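Glycosyl hydrolase (Streptomyces cattleya, PDB 7LR8) probably hydrolyses the beta-1,4 bond between mannose and N-acetylglucosamine in fragments of the N-glycan core, as a family GH5 glycosidase. Local coordinates at residues B[148-153]-B[178-183]; B[190-195]-B[263-268]; B[360-365]-B[374-379]. The protein carries 1 engineered substitution. All blocks are in the same frame, centred on the assembly; numbering follows the deposited sequence.

Interactions 1 and 2 belong to the catalytic barrel, and interaction 3 to a small C-terminal sheet; all three are largely buried. Interactions 1 and 2 touch, because strands 145-152 and 194-196 are neighbours in the barrel sheet, and both reach the bound mannose. They differ in the side of the barrel wall they fill. Interaction 1 packs a strand outward against a helix with aliphatic groups. Interaction 2 fills the interior with leucine, tryptophan and glutamine. Interaction 3 is also apolar, with a cysteine sulfur set against two valine methyls. Its nearest atoms are about 16 Å from interaction 1 and about 13 Å from interaction 2. It lies away from the sugar site.

Interaction 1: B[148-153]-B[178-183]; sequences MTVGNA and RRMLDA. Engineered in segment 148-153: Ala153 (natural residue Glu). With BMA (beta-D-mannopyranose), chain D; AE3 (2-(2-ethoxyethoxy)ethanol), chain F.
Val150 meets Met180 and Leu181 where strand 145-152 of a (beta/alpha)8 barrel packs against helix 170-187. The helix follows the strand in the chain and covers the outer side of the barrel wall. The closest CA atoms are those of Val150 and Met180, 6.6 Å apart.

The Val150 side chain carries the contact. Its CB points at the helix and the two methyls divide the work. CG1 is anti to the backbone N (chi1 167°) and reaches Met180 CB at 3.9 Å and then Met180 CG. CG2 also touches Met180 CB and turns to Leu181, meeting its CG at 3.9 Å, with Leu181 CD2 at the same distance. Val150 thus straddles two consecutive helix residues, and its side chain crosses each of theirs at about a right angle. The Met180 chain bends and leads its end away, to Val125, Gln128 and Leu132 of helix 122-139. Leu181 also touches His193 and Ile217. The contact is buried and held by aliphatic packing.

Both segments also reach bound groups, far apart: the mannose at the strand end and a 2-(2-ethoxyethoxy)ethanol by the outer helices. Asn152, near the end of strand 145-152, gives ND2 to BMA O2 at 2.7 Å. Its OD1 is held by Arg54 NH2, and ND2 also bonds to His99 O, so the amide is gripped at both ends. Ala153 is engineered; the natural residue is Glu. Its place at the end of this strand is consistent with the acid/base position of family GH5. On the helix, Arg179 runs extended to the ethoxyethanol. Its NH1 donates to AE3 O4 at 3.0 Å with an N-H...O angle of 154°.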
loop_
_atom_site.group_PDB
_atom_site.type_symbol
_atom_site.label_atom_id
_atom_site.label_comp_id
_atom_site.label_asym_id
_atom_site.label_seq_id
_atom_site.Cartn_x
_atom_site.Cartn_y
_atom_site.Cartn_z
ATOM N N MET B 148 8.253 -19.319 12.193
ATOM C CA MET B 148 7.370 -18.325 11.591
ATOM C C MET B 148 6.001 -18.327 12.253
ATOM O O MET B 148 5.476 -19.385 12.612
ATOM C CB MET B 148 7.160 -18.598 10.095
ATOM C CG MET B 148 8.402 -18.727 9.257
ATOM S SD MET B 148 9.305 -17.188 9.131
ATOM C CE MET B 148 8.113 -16.100 8.376
ATOM N N THR B 149 5.410 -17.137 12.371
ATOM C CA THR B 149 3.972 -16.979 12.534
ATOM C C THR B 149 3.429 -16.493 11.198
ATOM O O THR B 149 4.024 -15.606 10.583
ATOM C CB THR B 149 3.657 -15.981 13.656
ATOM O OG1 THR B 149 4.153 -16.493 14.902
ATOM C CG2 THR B 149 2.155 -15.751 13.785
ATOM N N VAL B 150 2.334 -17.100 10.724
ATOM C CA VAL B 150 1.883 -16.831 9.354
ATOM C C VAL B 150 1.716 -15.330 9.120
ATOM O O VAL B 150 2.227 -14.782 8.133
ATOM C CB VAL B 150 0.590 -17.607 9.045
ATOM C CG1 VAL B 150 -0.043 -17.087 7.744
ATOM C CG2 VAL B 150 0.894 -19.099 8.944
ATOM N N GLY B 151 1.033 -14.641 10.035
ATOM C CA GLY B 151 0.906 -13.187 9.944
ATOM C C GLY B 151 0.120 -12.663 11.131
ATOM O O GLY B 151 -0.681 -13.375 11.742
ATOM N N ASN B 152 0.361 -11.393 11.439
ATOM C CA ASN B 152 -0.195 -10.805 12.662
ATOM C C ASN B 152 -1.698 -10.596 12.502
ATOM O O ASN B 152 -2.142 -9.645 11.850
ATOM C CB ASN B 152 0.483 -9.476 12.980
ATOM C CG ASN B 152 -0.191 -8.765 14.132
ATOM O OD1 ASN B 152 -0.424 -9.381 15.160
ATOM N ND2 ASN B 152 -0.552 -7.490 13.947
ATOM N N ALA B 153 -2.493 -11.482 13.105
ATOM C CA ALA B 153 -3.947 -11.356 13.101
ATOM C C ALA B 153 -4.474 -11.168 11.682
ATOM O O ALA B 153 -5.288 -10.279 11.406
ATOM C CB ALA B 153 -4.403 -10.198 14.007
ATOM N N ARG B 178 -3.167 -24.203 6.393
ATOM C CA ARG B 178 -2.328 -25.386 6.210
ATOM C C ARG B 178 -1.332 -25.183 5.077
ATOM O O ARG B 178 -0.176 -25.619 5.167
ATOM C CB ARG B 178 -3.193 -26.618 5.947
ATOM C CG ARG B 178 -3.648 -27.290 7.233
ATOM C CD ARG B 178 -4.534 -28.490 6.966
ATOM N NE ARG B 178 -5.882 -28.074 6.595
ATOM C CZ ARG B 178 -6.895 -27.981 7.450
ATOM N NH1 ARG B 178 -8.087 -27.590 7.023
ATOM N NH2 ARG B 178 -6.717 -28.286 8.726
ATOM N N ARG B 179 -1.762 -24.518 4.003
ATOM C CA ARG B 179 -0.852 -24.245 2.897
ATOM C C ARG B 179 0.254 -23.285 3.319
ATOM O O ARG B 179 1.423 -23.488 2.971
ATOM C CB ARG B 179 -1.628 -23.683 1.713
ATOM C CG ARG B 179 -0.766 -23.390 0.516
ATOM C CD ARG B 179 -1.578 -23.458 -0.746
ATOM N NE ARG B 179 -0.730 -23.206 -1.899
ATOM C CZ ARG B 179 -1.183 -22.799 -3.077
ATOM N NH1 ARG B 179 -2.486 -22.607 -3.255
ATOM N NH2 ARG B 179 -0.331 -22.587 -4.071
ATOM N N MET B 180 -0.098 -22.231 4.061
ATOM C CA MET B 180 0.914 -21.301 4.556
ATOM C C MET B 180 1.907 -22.006 5.467
ATOM O O MET B 180 3.124 -21.824 5.335
ATOM C CB MET B 180 0.256 -20.130 5.285
ATOM C CG MET B 180 -0.615 -19.234 4.389
ATOM S SD MET B 180 0.311 -18.495 3.008
ATOM C CE MET B 180 -0.243 -19.526 1.662
ATOM N N LEU B 181 1.406 -22.824 6.397
ATOM C CA LEU B 181 2.300 -23.472 7.354
ATOM C C LEU B 181 3.158 -24.556 6.706
ATOM O O LEU B 181 4.313 -24.747 7.110
ATOM C CB LEU B 181 1.489 -24.049 8.509
ATOM C CG LEU B 181 0.992 -22.935 9.434
ATOM C CD1 LEU B 181 -0.220 -23.403 10.194
ATOM C CD2 LEU B 181 2.109 -22.481 10.400
ATOM N N ASP B 182 2.626 -25.275 5.710
ATOM C CA ASP B 182 3.461 -26.215 4.969
ATOM C C ASP B 182 4.619 -25.488 4.294
ATOM O O ASP B 182 5.739 -26.005 4.242
ATOM C CB ASP B 182 2.636 -26.975 3.926
ATOM C CG ASP B 182 1.699 -28.009 4.537
ATOM O OD1 ASP B 182 1.838 -28.339 5.733
ATOM O OD2 ASP B 182 0.808 -28.497 3.804
ATOM N N ALA B 183 4.369 -24.280 3.777
ATOM C CA ALA B 183 5.442 -23.505 3.163
ATOM C C ALA B 183 6.493 -23.106 4.190
ATOM O O ALA B 183 7.697 -23.200 3.919
ATOM C CB ALA B 183 4.874 -22.267 2.476
HETATM C C1 BMA D . -3.007 -5.923 18.062
HETATM C C2 BMA D . -1.564 -5.881 17.465
HETATM C C3 BMA D . -1.336 -4.521 16.837
HETATM C C4 BMA D . -1.815 -3.368 17.822
HETATM C C5 BMA D . -2.168 -3.934 19.227
HETATM C C6 BMA D . -2.728 -2.895 20.173
HETATM O O2 BMA D . -1.369 -6.887 16.484
HETATM O O3 BMA D . -1.955 -4.449 15.528
HETATM O O4 BMA D . -0.776 -2.436 17.940
HETATM O O5 BMA D . -3.196 -4.934 19.101
HETATM O O6 BMA D . -3.949 -2.387 19.581
HETATM C C1 AE3 F . -4.453 -26.179 -5.499
HETATM C C2 AE3 F . -5.518 -25.272 -6.110
HETATM O O2 AE3 F . -4.982 -24.002 -6.344
HETATM C C3 AE3 F . -5.849 -22.964 -5.994
HETATM C C4 AE3 F . -5.286 -22.233 -4.778
HETATM O O3 AE3 F . -6.330 -21.670 -4.035
HETATM C C5 AE3 F . -5.907 -20.905 -2.941
HETATM C C6 AE3 F . -6.036 -21.717 -1.653
HETATM O O4 AE3 F . -4.858 -22.443 -1.431
#

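Interaction 2: B[190-195]-B[263-268]; sequences GRLHLH and PVWLQE. With BMA (beta-D-mannopyranose), chain D.
Leu194 and Trp265 meet at about a right angle, methyl to ring edge. Leu194 CG sits between the backbone N and the carbonyl carbon (chi1 63°). With chi2 at 140°, this brings CD2 to the indole and CD1 to both indole and Gln267. CD2 lies near the ring plane, 3.8 Å from Trp265 CZ3, and CD1 is 4.0 Å from Trp265 CE3. Leu192 CD2 approaches the same CZ3 obliquely, at 4.4 Å.

Gln267 comes from the opposite direction, with NE2 3.9 Å from Leu194 CD1. Its CG lies 3.7 Å above the Trp265 ring centre. Polar ends are held elsewhere: Trp265 NE1 by Thr302, Gln267 OE1 by His224 and NE2 by Thr149.

Next to Gln267, Glu268 turns to the sugar. OE1 lies 3.3 Å from BMA C1 and accepts a hydrogen bond from Trp226 NE1. OE2 is 3.0 Å from BMA O2 and pairs with Arg54. With an alanine here, Arg54 would probably lose its ionic mate and Trp226 its acceptor beside the mannose.

Strands 194-196 and 264-269 are separated by 221-225, so these side chains meet inside the (beta/alpha)8 barrel, near a glutamate at its strand's C-terminal end, consistent with the GH5 nucleophile.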
loop_
_atom_site.group_PDB
_atom_site.type_symbol
_atom_site.label_atom_id
_atom_site.label_comp_id
_atom_site.label_asym_id
_atom_site.label_seq_id
_atom_site.Cartn_x
_atom_site.Cartn_y
_atom_site.Cartn_z
ATOM N N GLY B 190 11.289 -28.459 11.005
ATOM C CA GLY B 190 11.509 -28.738 12.405
ATOM C C GLY B 190 11.410 -27.542 13.326
ATOM O O GLY B 190 11.512 -27.717 14.543
ATOM N N ARG B 191 11.190 -26.343 12.789
ATOM C CA ARG B 191 11.087 -25.153 13.615
ATOM C C ARG B 191 9.630 -24.931 14.029
ATOM O O ARG B 191 8.722 -25.673 13.643
ATOM C CB ARG B 191 11.667 -23.947 12.876
ATOM C CG ARG B 191 13.077 -23.545 13.314
ATOM C CD ARG B 191 14.016 -24.742 13.402
ATOM N NE ARG B 191 14.227 -25.381 12.108
ATOM C CZ ARG B 191 15.217 -25.075 11.276
ATOM N NH1 ARG B 191 15.344 -25.720 10.118
ATOM N NH2 ARG B 191 16.082 -24.124 11.602
ATOM N N LEU B 192 9.406 -23.893 14.834
ATOM C CA LEU B 192 8.121 -23.665 15.501
ATOM C C LEU B 192 7.261 -22.769 14.620
ATOM O O LEU B 192 7.386 -21.546 14.660
ATOM C CB LEU B 192 8.344 -23.037 16.873
ATOM C CG LEU B 192 7.121 -22.822 17.768
ATOM C CD1 LEU B 192 6.676 -24.161 18.323
ATOM C CD2 LEU B 192 7.406 -21.832 18.904
ATOM N N HIS B 193 6.382 -23.372 13.821
ATOM C CA HIS B 193 5.560 -22.628 12.872
ATOM C C HIS B 193 4.108 -22.668 13.322
ATOM O O HIS B 193 3.561 -23.748 13.588
ATOM C CB HIS B 193 5.700 -23.183 11.449
ATOM C CG HIS B 193 7.119 -23.258 10.985
ATOM N ND1 HIS B 193 7.967 -22.169 11.017
ATOM C CD2 HIS B 193 7.851 -24.296 10.508
ATOM C CE1 HIS B 193 9.156 -22.533 10.560
ATOM N NE2 HIS B 193 9.113 -23.819 10.254
ATOM N N LEU B 194 3.490 -21.494 13.391
ATOM C CA LEU B 194 2.152 -21.337 13.931
ATOM C C LEU B 194 1.446 -20.214 13.182
ATOM O O LEU B 194 2.031 -19.528 12.338
ATOM C CB LEU B 194 2.200 -21.011 15.430
ATOM C CG LEU B 194 2.893 -19.680 15.743
ATOM C CD1 LEU B 194 2.162 -18.932 16.850
ATOM C CD2 LEU B 194 4.362 -19.882 16.151
ATOM N N HIS B 195 0.187 -19.996 13.536
ATOM C CA HIS B 195 -0.559 -18.836 13.084
ATOM C C HIS B 195 -1.172 -18.191 14.317
ATOM O O HIS B 195 -1.287 -18.824 15.369
ATOM C CB HIS B 195 -1.629 -19.223 12.042
ATOM C CG HIS B 195 -2.779 -19.989 12.613
ATOM N ND1 HIS B 195 -3.998 -19.406 12.883
ATOM C CD2 HIS B 195 -2.897 -21.290 12.965
ATOM C CE1 HIS B 195 -4.818 -20.314 13.380
ATOM N NE2 HIS B 195 -4.175 -21.467 13.437
ATOM N N PRO B 263 1.110 -26.460 24.117
ATOM C CA PRO B 263 1.400 -25.157 24.727
ATOM C C PRO B 263 0.517 -24.059 24.158
ATOM O O PRO B 263 0.129 -24.087 22.986
ATOM C CB PRO B 263 2.873 -24.916 24.370
ATOM C CG PRO B 263 3.417 -26.284 24.020
ATOM C CD PRO B 263 2.263 -26.992 23.375
ATOM N N VAL B 264 0.197 -23.085 25.011
ATOM C CA VAL B 264 -0.513 -21.869 24.618
ATOM C C VAL B 264 0.444 -20.696 24.782
ATOM O O VAL B 264 0.974 -20.467 25.875
ATOM C CB VAL B 264 -1.791 -21.648 25.443
ATOM C CG1 VAL B 264 -2.549 -20.417 24.917
ATOM C CG2 VAL B 264 -2.681 -22.879 25.384
ATOM N N TRP B 265 0.666 -19.954 23.695
ATOM C CA TRP B 265 1.589 -18.822 23.681
ATOM C C TRP B 265 0.784 -17.533 23.821
ATOM O O TRP B 265 0.030 -17.164 22.918
ATOM C CB TRP B 265 2.414 -18.837 22.393
ATOM C CG TRP B 265 3.478 -17.767 22.284
ATOM C CD1 TRP B 265 3.765 -16.779 23.193
ATOM C CD2 TRP B 265 4.391 -17.589 21.200
ATOM N NE1 TRP B 265 4.805 -16.002 22.732
ATOM C CE2 TRP B 265 5.196 -16.475 21.506
ATOM C CE3 TRP B 265 4.597 -18.260 19.979
ATOM C CZ2 TRP B 265 6.208 -16.033 20.655
ATOM C CZ3 TRP B 265 5.597 -17.819 19.144
ATOM C CH2 TRP B 265 6.382 -16.710 19.472
ATOM N N LEU B 266 0.921 -16.851 24.959
ATOM C CA LEU B 266 0.364 -15.503 25.083
ATOM C C LEU B 266 1.285 -14.571 24.311
ATOM O O LEU B 266 2.231 -13.996 24.848
ATOM C CB LEU B 266 0.241 -15.101 26.551
ATOM C CG LEU B 266 -0.306 -13.702 26.767
ATOM C CD1 LEU B 266 -1.743 -13.592 26.262
ATOM C CD2 LEU B 266 -0.228 -13.370 28.269
ATOM N N GLN B 267 1.027 -14.459 23.007
ATOM C CA GLN B 267 1.939 -13.815 22.082
ATOM C C GLN B 267 1.762 -12.309 22.014
ATOM O O GLN B 267 2.650 -11.619 21.497
ATOM C CB GLN B 267 1.754 -14.429 20.686
ATOM C CG GLN B 267 2.891 -14.180 19.739
ATOM C CD GLN B 267 2.567 -14.675 18.350
ATOM O OE1 GLN B 267 1.487 -14.392 17.827
ATOM N NE2 GLN B 267 3.488 -15.421 17.748
ATOM N N GLU B 268 0.645 -11.792 22.524
ATOM C CA GLU B 268 0.474 -10.362 22.761
ATOM C C GLU B 268 -0.283 -10.156 24.053
ATOM O O GLU B 268 -1.296 -10.815 24.300
ATOM C CB GLU B 268 -0.308 -9.652 21.654
ATOM C CG GLU B 268 0.415 -9.606 20.339
ATOM C CD GLU B 268 -0.439 -9.005 19.239
ATOM O OE1 GLU B 268 -1.508 -8.430 19.561
ATOM O OE2 GLU B 268 -0.035 -9.117 18.069
HETATM C C1 BMA D . -3.007 -5.923 18.062
HETATM C C2 BMA D . -1.564 -5.881 17.465
HETATM C C3 BMA D . -1.336 -4.521 16.837
HETATM C C4 BMA D . -1.815 -3.368 17.822
HETATM C C5 BMA D . -2.168 -3.934 19.227
HETATM C C6 BMA D . -2.728 -2.895 20.173
HETATM O O2 BMA D . -1.369 -6.887 16.484
HETATM O O3 BMA D . -1.955 -4.449 15.528
HETATM O O4 BMA D . -0.776 -2.436 17.940
HETATM O O5 BMA D . -3.196 -4.934 19.101
HETATM O O6 BMA D . -3.949 -2.387 19.581
#

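Interaction 3: B[360-365]-B[374-379]; sequences LVVDVG and SVCAPG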
loop_
_atom_site.group_PDB
_atom_site.type_symbol
_atom_site.label_atom_id
_atom_site.label_comp_id
_atom_site.label_asym_id
_atom_site.label_seq_id
_atom_site.Cartn_x
_atom_site.Cartn_y
_atom_site.Cartn_z
ATOM N N LEU B 360 -14.558 -25.604 33.419
ATOM C CA LEU B 360 -15.834 -24.991 33.070
ATOM C C LEU B 360 -16.253 -25.471 31.686
ATOM O O LEU B 360 -15.439 -25.477 30.757
ATOM C CB LEU B 360 -15.716 -23.466 33.089
ATOM C CG LEU B 360 -16.882 -22.649 32.531
ATOM C CD1 LEU B 360 -18.068 -22.722 33.482
ATOM C CD2 LEU B 360 -16.461 -21.204 32.299
ATOM N N VAL B 361 -17.521 -25.864 31.547
ATOM C CA VAL B 361 -18.006 -26.370 30.263
ATOM C C VAL B 361 -18.185 -25.218 29.284
ATOM O O VAL B 361 -18.853 -24.221 29.586
ATOM C CB VAL B 361 -19.323 -27.139 30.443
ATOM C CG1 VAL B 361 -19.865 -27.575 29.077
ATOM C CG2 VAL B 361 -19.120 -28.335 31.360
ATOM N N VAL B 362 -17.616 -25.363 28.089
ATOM C CA VAL B 362 -17.743 -24.372 27.025
ATOM C C VAL B 362 -18.582 -24.977 25.910
ATOM O O VAL B 362 -18.164 -25.943 25.261
ATOM C CB VAL B 362 -16.371 -23.926 26.502
ATOM C CG1 VAL B 362 -16.531 -22.963 25.336
ATOM C CG2 VAL B 362 -15.568 -23.292 27.630
ATOM N N ASP B 363 -19.762 -24.401 25.679
ATOM C CA ASP B 363 -20.685 -24.855 24.643
ATOM C C ASP B 363 -20.832 -23.711 23.649
ATOM O O ASP B 363 -21.477 -22.703 23.951
ATOM C CB ASP B 363 -22.034 -25.250 25.246
ATOM C CG ASP B 363 -22.964 -25.923 24.240
ATOM O OD1 ASP B 363 -22.720 -25.839 23.016
ATOM O OD2 ASP B 363 -23.961 -26.529 24.683
ATOM N N VAL B 364 -20.209 -23.857 22.483
ATOM C CA VAL B 364 -20.257 -22.847 21.436
ATOM C C VAL B 364 -21.078 -23.326 20.239
ATOM O O VAL B 364 -20.940 -22.791 19.139
ATOM C CB VAL B 364 -18.845 -22.419 21.005
ATOM C CG1 VAL B 364 -18.081 -21.845 22.203
ATOM C CG2 VAL B 364 -18.084 -23.592 20.406
ATOM N N GLY B 365 -21.924 -24.329 20.437
ATOM C CA GLY B 365 -22.774 -24.820 19.381
ATOM C C GLY B 365 -22.205 -26.039 18.685
ATOM O O GLY B 365 -21.081 -26.475 18.960
ATOM N N SER B 374 -19.835 -16.499 20.919
ATOM C CA SER B 374 -19.949 -15.231 21.629
ATOM C C SER B 374 -20.270 -15.406 23.113
ATOM O O SER B 374 -20.134 -14.438 23.869
ATOM C CB SER B 374 -21.007 -14.343 20.962
ATOM O OG SER B 374 -22.266 -14.985 20.907
ATOM N N VAL B 375 -20.674 -16.601 23.553
ATOM C CA VAL B 375 -20.808 -16.838 24.987
ATOM C C VAL B 375 -19.460 -16.724 25.680
ATOM O O VAL B 375 -19.399 -16.554 26.905
ATOM C CB VAL B 375 -21.447 -18.215 25.266
ATOM C CG1 VAL B 375 -22.864 -18.271 24.699
ATOM C CG2 VAL B 375 -20.572 -19.349 24.721
ATOM N N CYS B 376 -18.372 -16.809 24.922
ATOM C CA CYS B 376 -17.025 -16.681 25.453
ATOM C C CYS B 376 -16.553 -15.238 25.516
ATOM O O CYS B 376 -15.532 -14.970 26.161
ATOM C CB CYS B 376 -16.043 -17.490 24.602
ATOM S SG CYS B 376 -16.388 -19.263 24.564
ATOM N N ALA B 377 -17.261 -14.320 24.857
ATOM C CA ALA B 377 -16.864 -12.927 24.780
ATOM C C ALA B 377 -17.224 -12.202 26.069
ATOM O O ALA B 377 -18.019 -12.704 26.867
ATOM C CB ALA B 377 -17.557 -12.255 23.596
ATOM N N PRO B 378 -16.643 -11.025 26.303
ATOM C CA PRO B 378 -17.080 -10.204 27.441
ATOM C C PRO B 378 -18.595 -10.045 27.453
ATOM O O PRO B 378 -19.218 -9.772 26.426
ATOM C CB PRO B 378 -16.366 -8.869 27.203
ATOM C CG PRO B 378 -15.107 -9.258 26.464
ATOM C CD PRO B 378 -15.493 -10.426 25.594
ATOM N N GLY B 379 -19.194 -10.234 28.630
ATOM C CA GLY B 379 -20.637 -10.253 28.752
ATOM C C GLY B 379 -21.272 -11.613 28.550
ATOM O O GLY B 379 -22.443 -11.790 28.911
#
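The shortest polar bond here, 3.0 Å from Ala377 N to Ser374 O, closes the 3-10 turn that presents Val375 and Cys376 to Val362, Asp363 and Val364. On the other segment, Asp363 OD1 accepts from Gly365 N at 3.1 Å with an N-H...O angle of 161°. This is an Asx turn. It comes just after strand 358-362 ends.

Between the two turns the contact is apolar. Cys376 is its central side chain. SG is anti to the carbonyl carbon (chi1 -61°), and this carries the sulfur toward the two valines. It lies 3.8 Å from Val362 CG1 and 3.9 Å from Val364 CG1. Those methyls touch each other, 3.7 Å apart, so the sulfur rests over the notch between them.

Val375 works beside it. Its CG2 comes up to the backbone at Asp363 O, 3.6 Å away, and also faces Val364 CG1 at 4.3 Å. The side chain of Asp363 keeps away from this methyl and serves its own turn.

Strand 358-362 is the middle strand of a parallel three-stranded sheet, between 397-400 and 417-419. The segment 374-379 leads from it into helix 381-391, so the contact lies in the connection of a beta-alpha-beta unit. Val362 and Val375 both touch Val382 of that helix. Residues of the barrel domain also pack here: Val362 and Cys376 touch Leu252, and Val362 and Val364 touch Trp256. Tyr248 OH is hydrogen-bonded to Cys376 O.

The bonds Ala377 N to Ser374 O and Gly365 N to Asp363 OD1 each shape the turn of their own segment; other polar atoms bond to the surrounding protein. The segments themselves are joined by methyl and sulfur contacts, which depend on close fit rather than on charge or direction.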